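Local coordinates for YfkN protein (Bacillus subtilis subsp. subtilis, PDB 3GVE), which belongs to the calcineurin-like phosphoesterase family and holds one manganese ion and one magnesium ion in its fold, at residues V10-L15 with L292-A297; N131-T136 with Q190-S195; G166-V171 with D209-L214; G252-A257 with G270-I275. All coordinates share one frame; numbering follows the deposited sequence. Where two conformers were deposited one is given.

Contact 1: residues V10-L15 with L292-A297; sequences VHLSIL and LKLEKA
V10, H11 and L12 pair with L294, K293 and L292. This is an antiparallel join in a mixed beta-sheet, where strand 9-17 runs between strands 57-61 and 286-297. The short segments meet at 143° between their chain directions. The strands stay paired past L12, where I14 bonds I290.

Four backbone hydrogen bonds hold it. V10 and L294 form one hydrogen-bonded pair, with V10 N to L294 O at 2.9 Å. L12 and L292 form the other, with L292 N to L12 O at 2.8 Å. Between them lies the non-hydrogen-bonded pair of H11 and K293. There the alpha carbons carry the approach: H11 CA is 3.4 Å from L292 O in a CA-H...O contact.

The polar side chains lie on the face of H11 and K293. The H11 ring turns its edge to the other strand, so that CD2 is 3.6 Å from L292 O, in the plane of the ring. Its NE2 is held by D291, which also bonds S13 OG.

V10, L12, L292 and L294 lie on the opposite, apolar face, joined by the end of I14. From this face I14, L292 and L294 pack on I212 and V210 of strand 210-215 in the second sheet, as in the beta-sandwich of this family. V10 CB and L294 CB are 4.1 Å apart. L294 CD1 meets L12 CB at 4.3 Å. In L292, CG is anti to the carbonyl carbon (chi1 -60°), beside the backbone N. Its CD1 has two partners, L12 CD2 at 4.3 Å and I14 CD1 at 4.1 Å.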
# COMPACT_ATOMS: atom_id res chain seq x y z
N VAL A 10 -30.63 27.76 1.03
CA VAL A 10 -30.62 26.29 1.25
C VAL A 10 -29.21 25.87 1.69
O VAL A 10 -28.26 26.14 1.01
CB VAL A 10 -31.01 25.53 -0.01
CG1 VAL A 10 -30.92 24.06 0.23
CG2 VAL A 10 -32.47 25.92 -0.49
N HIS A 11 -29.09 25.19 2.82
CA HIS A 11 -27.78 24.66 3.19
C HIS A 11 -27.72 23.21 2.70
O HIS A 11 -28.43 22.38 3.21
CB HIS A 11 -27.58 24.76 4.71
CG HIS A 11 -26.31 24.15 5.20
ND1 HIS A 11 -26.14 23.77 6.51
CD2 HIS A 11 -25.15 23.86 4.57
CE1 HIS A 11 -24.92 23.28 6.67
NE2 HIS A 11 -24.31 23.31 5.50
N LEU A 12 -26.89 22.95 1.71
CA LEU A 12 -26.70 21.61 1.17
C LEU A 12 -25.33 21.10 1.63
O LEU A 12 -24.34 21.79 1.51
CB LEU A 12 -26.78 21.67 -0.36
CG LEU A 12 -26.53 20.37 -1.11
CD1 LEU A 12 -27.61 19.35 -0.74
CD2 LEU A 12 -26.51 20.61 -2.60
N SER A 13 -25.29 19.89 2.18
CA SER A 13 -24.03 19.28 2.59
C SER A 13 -23.73 18.10 1.68
O SER A 13 -24.62 17.34 1.34
CB SER A 13 -24.11 18.79 4.02
OG SER A 13 -24.23 19.86 4.92
N ILE A 14 -22.48 17.96 1.29
CA ILE A 14 -22.06 16.82 0.48
C ILE A 14 -20.99 16.08 1.26
O ILE A 14 -19.99 16.66 1.62
CB ILE A 14 -21.45 17.29 -0.87
CG1 ILE A 14 -22.45 18.15 -1.67
CG2 ILE A 14 -21.01 16.09 -1.71
CD1 ILE A 14 -21.77 19.08 -2.63
N LEU A 15 -21.23 14.81 1.52
CA LEU A 15 -20.26 13.95 2.20
C LEU A 15 -19.59 13.05 1.17
O LEU A 15 -20.27 12.57 0.27
CB LEU A 15 -20.96 13.09 3.24
CG LEU A 15 -21.88 13.84 4.22
CD1 LEU A 15 -22.48 12.84 5.20
CD2 LEU A 15 -21.15 14.95 4.96
N LEU A 292 -22.53 23.92 1.08
CA LEU A 292 -22.96 24.95 0.13
C LEU A 292 -24.12 25.74 0.72
O LEU A 292 -25.08 25.15 1.18
CB LEU A 292 -23.41 24.33 -1.19
CG LEU A 292 -22.38 23.50 -1.96
CD1 LEU A 292 -22.94 22.95 -3.26
CD2 LEU A 292 -21.08 24.29 -2.19
N LYS A 293 -24.02 27.07 0.59
CA LYS A 293 -25.25 27.93 0.90
C LYS A 293 -25.72 28.44 -0.46
O LYS A 293 -25.07 29.18 -1.14
CB LYS A 293 -24.88 29.08 1.80
CG LYS A 293 -24.49 28.65 3.12
CD LYS A 293 -24.08 29.79 4.07
CE LYS A 293 -23.70 29.29 5.44
NZ LYS A 293 -23.27 30.48 6.39
N LEU A 294 -26.80 27.93 -0.86
CA LEU A 294 -27.48 28.20 -2.12
C LEU A 294 -28.53 29.29 -1.96
O LEU A 294 -29.23 29.33 -0.98
CB LEU A 294 -28.17 26.95 -2.67
CG LEU A 294 -27.39 25.64 -2.67
CD1 LEU A 294 -28.28 24.54 -3.20
CD2 LEU A 294 -26.20 25.82 -3.57
N GLU A 295 -28.62 30.15 -2.97
CA GLU A 295 -29.59 31.24 -2.96
C GLU A 295 -30.31 31.31 -4.27
O GLU A 295 -29.67 31.15 -5.29
CB GLU A 295 -28.90 32.58 -2.70
CG GLU A 295 -28.88 32.94 -1.26
CD GLU A 295 -28.09 34.19 -0.98
OE1 GLU A 295 -28.06 35.06 -1.85
OE2 GLU A 295 -27.52 34.30 0.10
N LYS A 296 -31.57 31.54 -4.27
CA LYS A 296 -32.20 31.61 -5.56
C LYS A 296 -32.55 33.06 -5.92
O LYS A 296 -33.16 33.72 -5.12
CB LYS A 296 -33.44 30.72 -5.62
CG LYS A 296 -34.18 30.74 -6.97
CD LYS A 296 -34.77 29.37 -7.36
CE LYS A 296 -36.31 29.25 -7.52
NZ LYS A 296 -36.80 27.93 -8.11
N ALA A 297 -32.11 33.53 -7.09
CA ALA A 297 -32.45 34.85 -7.64
C ALA A 297 -32.93 34.68 -9.08
O ALA A 297 -32.23 34.14 -9.93
CB ALA A 297 -31.26 35.78 -7.58

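Contact 2: residues N131-T136 with Q190-S195; sequences NANVKT and QDIVES
N133 and Q190 come closest in backbone, with CA atoms 4.9 Å apart, and Q190 N donates to N133 O at 2.9 Å.

The N133 side chain returns a bond. Its CG sits between the backbone N and the carbonyl carbon (chi1 69°), which carries the amide over toward the other segment. ND2 then reaches Q190 O at 3.0 Å, nearly in line with that carbonyl and close to the plane of its own amide. ND2 also bonds V171 O, and I192 CG1 lies beside it at 3.8 Å. N131 braces this turn. Its OD1 accepts from V134 N at 2.9 Å, an Asx motif, and its ND2 donates to N133 OD1.

The partner segment leads into helix 192-205. D191 is the N-cap, with OD2 accepting from E194 N at 2.9 Å. The contact joins the loop leading into strand 134-135, and K135 of that strand, to the N-terminal end of this helix.

The extended side chains of Q190 and K135 cross. K135 NZ makes a weak bond to Q190 OE1, 3.0 Å long. E198 is the stronger partner of both ends, by a salt bridge to K135 NZ and a hydrogen bond from Q190 NE2. A water lies 2.8 Å from both Q190 OE1 and A132 O, and near S195 OG.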
# COMPACT_ATOMS: atom_id res chain seq x y z
N ASN A 131 -19.12 8.61 -15.37
CA ASN A 131 -17.81 8.95 -15.90
C ASN A 131 -17.98 9.58 -17.29
O ASN A 131 -18.68 9.00 -18.11
CB ASN A 131 -16.91 7.73 -15.99
CG ASN A 131 -15.66 8.02 -16.79
OD1 ASN A 131 -15.67 7.91 -18.01
ND2 ASN A 131 -14.61 8.48 -16.13
N ALA A 132 -17.38 10.72 -17.50
CA ALA A 132 -17.59 11.48 -18.71
C ALA A 132 -16.48 11.34 -19.73
O ALA A 132 -16.70 11.61 -20.89
CB ALA A 132 -17.80 12.96 -18.37
N ASN A 133 -15.28 10.94 -19.29
CA ASN A 133 -14.12 11.00 -20.19
C ASN A 133 -13.65 9.70 -20.85
O ASN A 133 -12.94 9.74 -21.83
CB ASN A 133 -12.96 11.82 -19.57
CG ASN A 133 -12.28 11.15 -18.35
OD1 ASN A 133 -12.92 10.49 -17.55
ND2 ASN A 133 -10.99 11.39 -18.21
N VAL A 134 -14.07 8.55 -20.33
CA VAL A 134 -13.77 7.29 -21.01
C VAL A 134 -14.76 7.07 -22.15
O VAL A 134 -15.95 7.11 -21.94
CB VAL A 134 -13.79 6.08 -20.05
CG1 VAL A 134 -13.37 4.79 -20.79
CG2 VAL A 134 -12.85 6.33 -18.87
N LYS A 135 -14.23 6.84 -23.34
CA LYS A 135 -15.06 6.70 -24.53
C LYS A 135 -14.77 5.40 -25.29
O LYS A 135 -13.73 4.79 -25.12
CB LYS A 135 -14.88 7.93 -25.43
CG LYS A 135 -15.46 9.19 -24.78
CD LYS A 135 -15.28 10.43 -25.65
CE LYS A 135 -15.79 11.68 -24.97
NZ LYS A 135 -15.68 12.84 -25.87
N THR A 136 -15.72 4.97 -26.12
CA THR A 136 -15.49 3.86 -27.02
C THR A 136 -14.49 4.35 -28.07
O THR A 136 -14.24 5.53 -28.18
CB THR A 136 -16.79 3.39 -27.71
OG1 THR A 136 -17.25 4.42 -28.57
CG2 THR A 136 -17.89 3.04 -26.69
N GLN A 190 -10.48 10.82 -22.89
CA GLN A 190 -10.41 12.23 -23.15
C GLN A 190 -9.79 12.96 -21.96
O GLN A 190 -10.00 12.59 -20.80
CB GLN A 190 -11.82 12.73 -23.44
CG GLN A 190 -11.95 14.20 -23.78
CD GLN A 190 -13.38 14.63 -23.99
OE1 GLN A 190 -14.30 14.02 -23.46
NE2 GLN A 190 -13.58 15.70 -24.74
N ASP A 191 -9.03 14.00 -22.27
CA ASP A 191 -8.48 14.89 -21.26
C ASP A 191 -9.58 15.31 -20.28
O ASP A 191 -10.69 15.60 -20.67
CB ASP A 191 -7.90 16.14 -21.92
CG ASP A 191 -7.56 17.24 -20.93
OD1 ASP A 191 -6.59 17.04 -20.19
OD2 ASP A 191 -8.26 18.25 -20.88
N ILE A 192 -9.22 15.34 -19.00
CA ILE A 192 -10.17 15.69 -17.95
C ILE A 192 -10.86 17.05 -18.16
O ILE A 192 -12.08 17.10 -18.19
CB ILE A 192 -9.52 15.57 -16.56
CG1 ILE A 192 -9.24 14.09 -16.27
CG2 ILE A 192 -10.43 16.17 -15.48
CD1 ILE A 192 -8.36 13.86 -15.06
N VAL A 193 -10.10 18.14 -18.31
CA VAL A 193 -10.69 19.47 -18.52
C VAL A 193 -11.55 19.53 -19.78
O VAL A 193 -12.64 20.09 -19.79
CB VAL A 193 -9.58 20.54 -18.50
CG1 VAL A 193 -10.03 21.88 -19.04
CG2 VAL A 193 -8.93 20.66 -17.11
N GLU A 194 -11.04 18.94 -20.87
CA GLU A 194 -11.78 18.94 -22.14
C GLU A 194 -13.08 18.16 -22.03
O GLU A 194 -14.10 18.63 -22.46
CB GLU A 194 -10.93 18.37 -23.28
CG GLU A 194 -9.81 19.26 -23.73
CD GLU A 194 -8.88 18.59 -24.72
OE1 GLU A 194 -9.29 17.59 -25.34
OE2 GLU A 194 -7.74 19.05 -24.88
N SER A 195 -13.09 17.09 -21.30
CA SER A 195 -14.34 16.33 -21.03
C SER A 195 -15.30 17.19 -20.26
O SER A 195 -16.54 17.19 -20.51
CB SER A 195 -14.02 14.96 -20.42
OG SER A 195 -15.14 14.46 -19.74
O HOH W 1 -16.78 14.11 -22.17

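Contact 3: residues G166-V171 with D209-L214; sequences GYIGFV and DVIIAL
G166, I168 and F170 exchange backbone bonds with V210, I212 and L214 in a parallel pairing. The two strand axes run 24° apart. Five hydrogen bonds cross the gap. G166 and I168 each give and take one, and F170 N closes the row. The shortest is L214 N to I168 O at 2.7 Å, and the longest is F170 N to L214 O at 3.1 Å. CA-H...O contacts fill the spaces between them. The closest is G169 CA to L214 O at 3.2 Å.

Apolar contacts are split between the two faces. Y167, I212 and L214 lie on one. Y167 and I212 run side by side and point the same way, and Y167 CE1 meets I212 CD1 at 3.8 Å. I168, I211 and A213 lie on the other face. I168 has CG1 anti to the backbone N (chi1 -175°), which sends its longer branch away from the partner strand. Its CG2 is left to do the touching, 4.2 Å from both I211 CG2 and A213 CB. The F170 ring, with CG beside the backbone N (chi1 -48°), comes toward A213, whose CB meets the ring edge 4.1 Å from CE2.

The strands are the two ends of a beta-alpha-beta crossover through helix 192-205. That helix covers the face of I168, I211 and F170, through T199, K204, S195 and A196. Strand 57-61 covers the other face, with L58 and V60 against Y167, I212 and L214. F170 also bonds by its backbone to H216, a magnesium ligand, so the pairing runs up to the metal site.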
# COMPACT_ATOMS: atom_id res chain seq x y z
N GLY A 166 -26.60 17.72 -10.34
CA GLY A 166 -25.91 16.91 -11.32
C GLY A 166 -24.60 16.33 -10.81
O GLY A 166 -23.90 17.01 -10.03
N TYR A 167 -24.27 15.13 -11.21
CA TYR A 167 -22.98 14.55 -10.88
C TYR A 167 -22.28 14.23 -12.18
O TYR A 167 -22.87 13.66 -13.08
CB TYR A 167 -23.16 13.26 -10.08
CG TYR A 167 -23.99 13.41 -8.82
CD1 TYR A 167 -23.41 13.73 -7.60
CD2 TYR A 167 -25.37 13.21 -8.85
CE1 TYR A 167 -24.19 13.86 -6.45
CE2 TYR A 167 -26.14 13.32 -7.71
CZ TYR A 167 -25.55 13.64 -6.52
OH TYR A 167 -26.33 13.75 -5.39
N ILE A 168 -21.00 14.56 -12.24
CA ILE A 168 -20.14 14.21 -13.36
C ILE A 168 -18.85 13.63 -12.78
O ILE A 168 -18.41 14.05 -11.73
CB ILE A 168 -19.84 15.46 -14.25
CG1 ILE A 168 -19.03 15.06 -15.50
CG2 ILE A 168 -19.14 16.58 -13.46
CD1 ILE A 168 -18.94 16.19 -16.57
N GLY A 169 -18.27 12.67 -13.47
CA GLY A 169 -17.05 12.03 -12.97
C GLY A 169 -15.95 11.96 -14.00
O GLY A 169 -16.20 11.92 -15.18
N PHE A 170 -14.72 11.91 -13.51
CA PHE A 170 -13.50 11.86 -14.33
C PHE A 170 -12.47 10.89 -13.77
O PHE A 170 -12.34 10.75 -12.57
CB PHE A 170 -12.84 13.25 -14.42
CG PHE A 170 -13.79 14.34 -14.76
CD1 PHE A 170 -14.23 14.53 -16.06
CD2 PHE A 170 -14.28 15.15 -13.77
CE1 PHE A 170 -15.13 15.53 -16.36
CE2 PHE A 170 -15.17 16.16 -14.06
CZ PHE A 170 -15.61 16.35 -15.36
N VAL A 171 -11.73 10.25 -14.67
CA VAL A 171 -10.64 9.34 -14.31
C VAL A 171 -9.37 9.76 -15.07
O VAL A 171 -9.45 10.38 -16.11
CB VAL A 171 -11.03 7.86 -14.61
CG1 VAL A 171 -11.01 7.59 -16.12
CG2 VAL A 171 -10.13 6.87 -13.87
N ASP A 209 -28.90 22.68 -11.55
CA ASP A 209 -28.72 23.88 -10.73
C ASP A 209 -27.39 23.86 -9.97
O ASP A 209 -26.78 24.89 -9.75
CB ASP A 209 -29.85 24.01 -9.72
CG ASP A 209 -31.17 24.26 -10.38
OD1 ASP A 209 -31.24 25.19 -11.21
OD2 ASP A 209 -32.11 23.54 -10.05
N VAL A 210 -26.99 22.68 -9.53
CA VAL A 210 -25.75 22.46 -8.77
C VAL A 210 -25.02 21.31 -9.43
O VAL A 210 -25.63 20.30 -9.71
CB VAL A 210 -26.05 22.08 -7.31
CG1 VAL A 210 -24.76 21.72 -6.56
CG2 VAL A 210 -26.78 23.22 -6.60
N ILE A 211 -23.74 21.48 -9.70
CA ILE A 211 -22.95 20.45 -10.37
C ILE A 211 -21.80 20.01 -9.46
O ILE A 211 -20.99 20.82 -9.03
CB ILE A 211 -22.40 20.94 -11.75
CG1 ILE A 211 -23.55 21.11 -12.76
CG2 ILE A 211 -21.35 19.95 -12.28
CD1 ILE A 211 -23.12 21.70 -14.09
N ILE A 212 -21.75 18.69 -9.19
CA ILE A 212 -20.70 18.09 -8.29
C ILE A 212 -19.81 17.25 -9.15
O ILE A 212 -20.29 16.34 -9.88
CB ILE A 212 -21.37 17.27 -7.20
CG1 ILE A 212 -22.26 18.17 -6.32
CG2 ILE A 212 -20.27 16.64 -6.34
CD1 ILE A 212 -23.21 17.41 -5.45
N ALA A 213 -18.52 17.56 -9.15
CA ALA A 213 -17.55 16.75 -9.89
C ALA A 213 -16.95 15.69 -8.99
O ALA A 213 -16.33 16.08 -7.95
CB ALA A 213 -16.43 17.68 -10.41
N LEU A 214 -17.10 14.44 -9.37
CA LEU A 214 -16.41 13.34 -8.75
C LEU A 214 -15.12 13.15 -9.57
O LEU A 214 -15.06 12.39 -10.51
CB LEU A 214 -17.31 12.11 -8.73
CG LEU A 214 -18.71 12.38 -8.13
CD1 LEU A 214 -19.57 11.13 -8.16
CD2 LEU A 214 -18.66 12.95 -6.73

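Contact 4: residues G252-A257 with G270-I275; sequences GLFPSA and GTINGI
F254 reaches across to I272 and G270 with the outer end of its ring. CZ is 3.9 Å from I272 CG1, and the two side chains pass at a slant. CE2 lies 4.0 Å from G270 C. T271 O stands at the ring edge, 4.3 Å from CZ. No hydrogen bond joins the two segments. The contact is packing alone.

P255 adds a second point. Its CB is 4.1 Å from G270 CA. The same CB sits 4.1 Å above the F254 ring, over its centre. A cis peptide bond links F254 to P255 and folds the proline back onto the ring. F254 CG is anti to its own N (chi1 -172°), which sends the ring toward the other segment.

The partner segment carries the tight turn of a beta-hairpin between strands 271-272 and 275-280. I272 to I275 form a type I' turn, with I272 N to I275 O at 2.9 Å and I275 N to I272 O at 3.0 Å. N273 and G274 take the positive phi angles that this turn needs. G270 also has positive phi. It forms a G1 beta bulge with T271, opposite N266.

Strand 275-280 touches both: V277 and M279 pack on F254, and V277 on I272. Y259 meets the F254 ring edge-to-face. Helix 232-238 packs on I272 through V232, F233 and A236, and A236 O accepts from N273 ND2. Toward the metals, the chain before G252 carries H249 and H251, ligands of magnesium and manganese. L253 packs on K33 of the second subunit.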
# COMPACT_ATOMS: atom_id res chain seq x y z
N GLY A 252 -3.66 12.04 -0.55
CA GLY A 252 -3.28 13.17 0.29
C GLY A 252 -4.45 13.80 1.04
O GLY A 252 -5.53 13.21 1.07
N LEU A 253 -4.22 14.98 1.62
CA LEU A 253 -5.24 15.69 2.36
C LEU A 253 -5.50 17.02 1.70
O LEU A 253 -4.54 17.76 1.39
CB LEU A 253 -4.80 15.93 3.83
CG LEU A 253 -4.43 14.68 4.63
CD1 LEU A 253 -4.12 15.11 6.11
CD2 LEU A 253 -5.50 13.67 4.61
N PHE A 254 -6.75 17.39 1.58
CA PHE A 254 -7.09 18.75 1.20
C PHE A 254 -8.44 19.07 1.81
O PHE A 254 -9.36 18.28 1.69
CB PHE A 254 -7.11 18.98 -0.32
CG PHE A 254 -7.28 20.45 -0.65
CD1 PHE A 254 -6.18 21.28 -0.76
CD2 PHE A 254 -8.54 21.00 -0.71
CE1 PHE A 254 -6.33 22.63 -0.98
CE2 PHE A 254 -8.71 22.37 -0.94
CZ PHE A 254 -7.59 23.19 -1.07
N PRO A 255 -8.59 20.23 2.45
CA PRO A 255 -7.56 21.25 2.63
C PRO A 255 -6.43 20.83 3.53
O PRO A 255 -6.58 19.95 4.32
CB PRO A 255 -8.33 22.43 3.25
CG PRO A 255 -9.52 21.84 3.85
CD PRO A 255 -9.89 20.65 2.99
N SER A 256 -5.30 21.49 3.37
CA SER A 256 -4.18 21.39 4.29
C SER A 256 -3.29 22.62 4.13
O SER A 256 -3.29 23.30 3.12
CB SER A 256 -3.38 20.12 4.07
OG SER A 256 -2.67 20.18 2.88
N ALA A 257 -2.53 22.87 5.19
CA ALA A 257 -1.69 24.04 5.34
C ALA A 257 -0.61 24.26 4.26
O ALA A 257 -0.21 25.37 4.04
CB ALA A 257 -1.07 24.01 6.72
N GLY A 270 -11.26 26.03 2.31
CA GLY A 270 -11.12 24.81 1.52
C GLY A 270 -11.55 24.98 0.11
O GLY A 270 -12.36 24.15 -0.39
N THR A 271 -11.09 26.01 -0.58
CA THR A 271 -11.47 26.28 -1.98
C THR A 271 -10.31 26.44 -2.94
O THR A 271 -9.23 26.86 -2.52
CB THR A 271 -12.42 27.56 -2.06
OG1 THR A 271 -11.68 28.66 -1.56
CG2 THR A 271 -13.71 27.41 -1.33
N ILE A 272 -10.56 26.17 -4.20
CA ILE A 272 -9.60 26.46 -5.25
C ILE A 272 -10.39 27.25 -6.29
O ILE A 272 -11.40 26.78 -6.78
CB ILE A 272 -8.99 25.17 -5.87
CG1 ILE A 272 -8.40 24.27 -4.77
CG2 ILE A 272 -7.93 25.55 -6.92
CD1 ILE A 272 -7.80 22.97 -5.31
N ASN A 273 -9.91 28.46 -6.58
CA ASN A 273 -10.63 29.40 -7.44
C ASN A 273 -12.07 29.58 -6.99
O ASN A 273 -12.96 29.69 -7.80
CB ASN A 273 -10.56 28.99 -8.91
CG ASN A 273 -11.04 30.09 -9.84
OD1 ASN A 273 -10.90 31.27 -9.55
ND2 ASN A 273 -11.60 29.70 -10.96
N GLY A 274 -12.27 29.60 -5.68
CA GLY A 274 -13.58 29.87 -5.12
C GLY A 274 -14.51 28.68 -5.06
O GLY A 274 -15.61 28.82 -4.60
N ILE A 275 -14.06 27.53 -5.51
CA ILE A 275 -14.88 26.31 -5.52
C ILE A 275 -14.42 25.40 -4.39
O ILE A 275 -13.23 25.16 -4.29
CB ILE A 275 -14.72 25.58 -6.86
CG1 ILE A 275 -15.23 26.47 -8.00
CG2 ILE A 275 -15.46 24.24 -6.86
CD1 ILE A 275 -14.91 25.96 -9.39

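Overall arrangement
From the N terminus, strand 9-17 is joined only late in the chain by 286-297, which closes contact 1; the other three contacts nest inside that loop. Contact 2 opens at 131-136 and contact 3 at 166-171. They close in the same order, at 190-195 and 209-214, so they cross. They also touch: A132 N lies 2.9 Å from G169 O, and V134 packs on V171. Contact 4 follows in series, closing a short loop on the sheet that contact 3 also reaches. Contacts 1 and 3 meet between the two sheets, where I14 CD1 lies 3.6 Å from I212 CD1. Contact 4 touches none of the others.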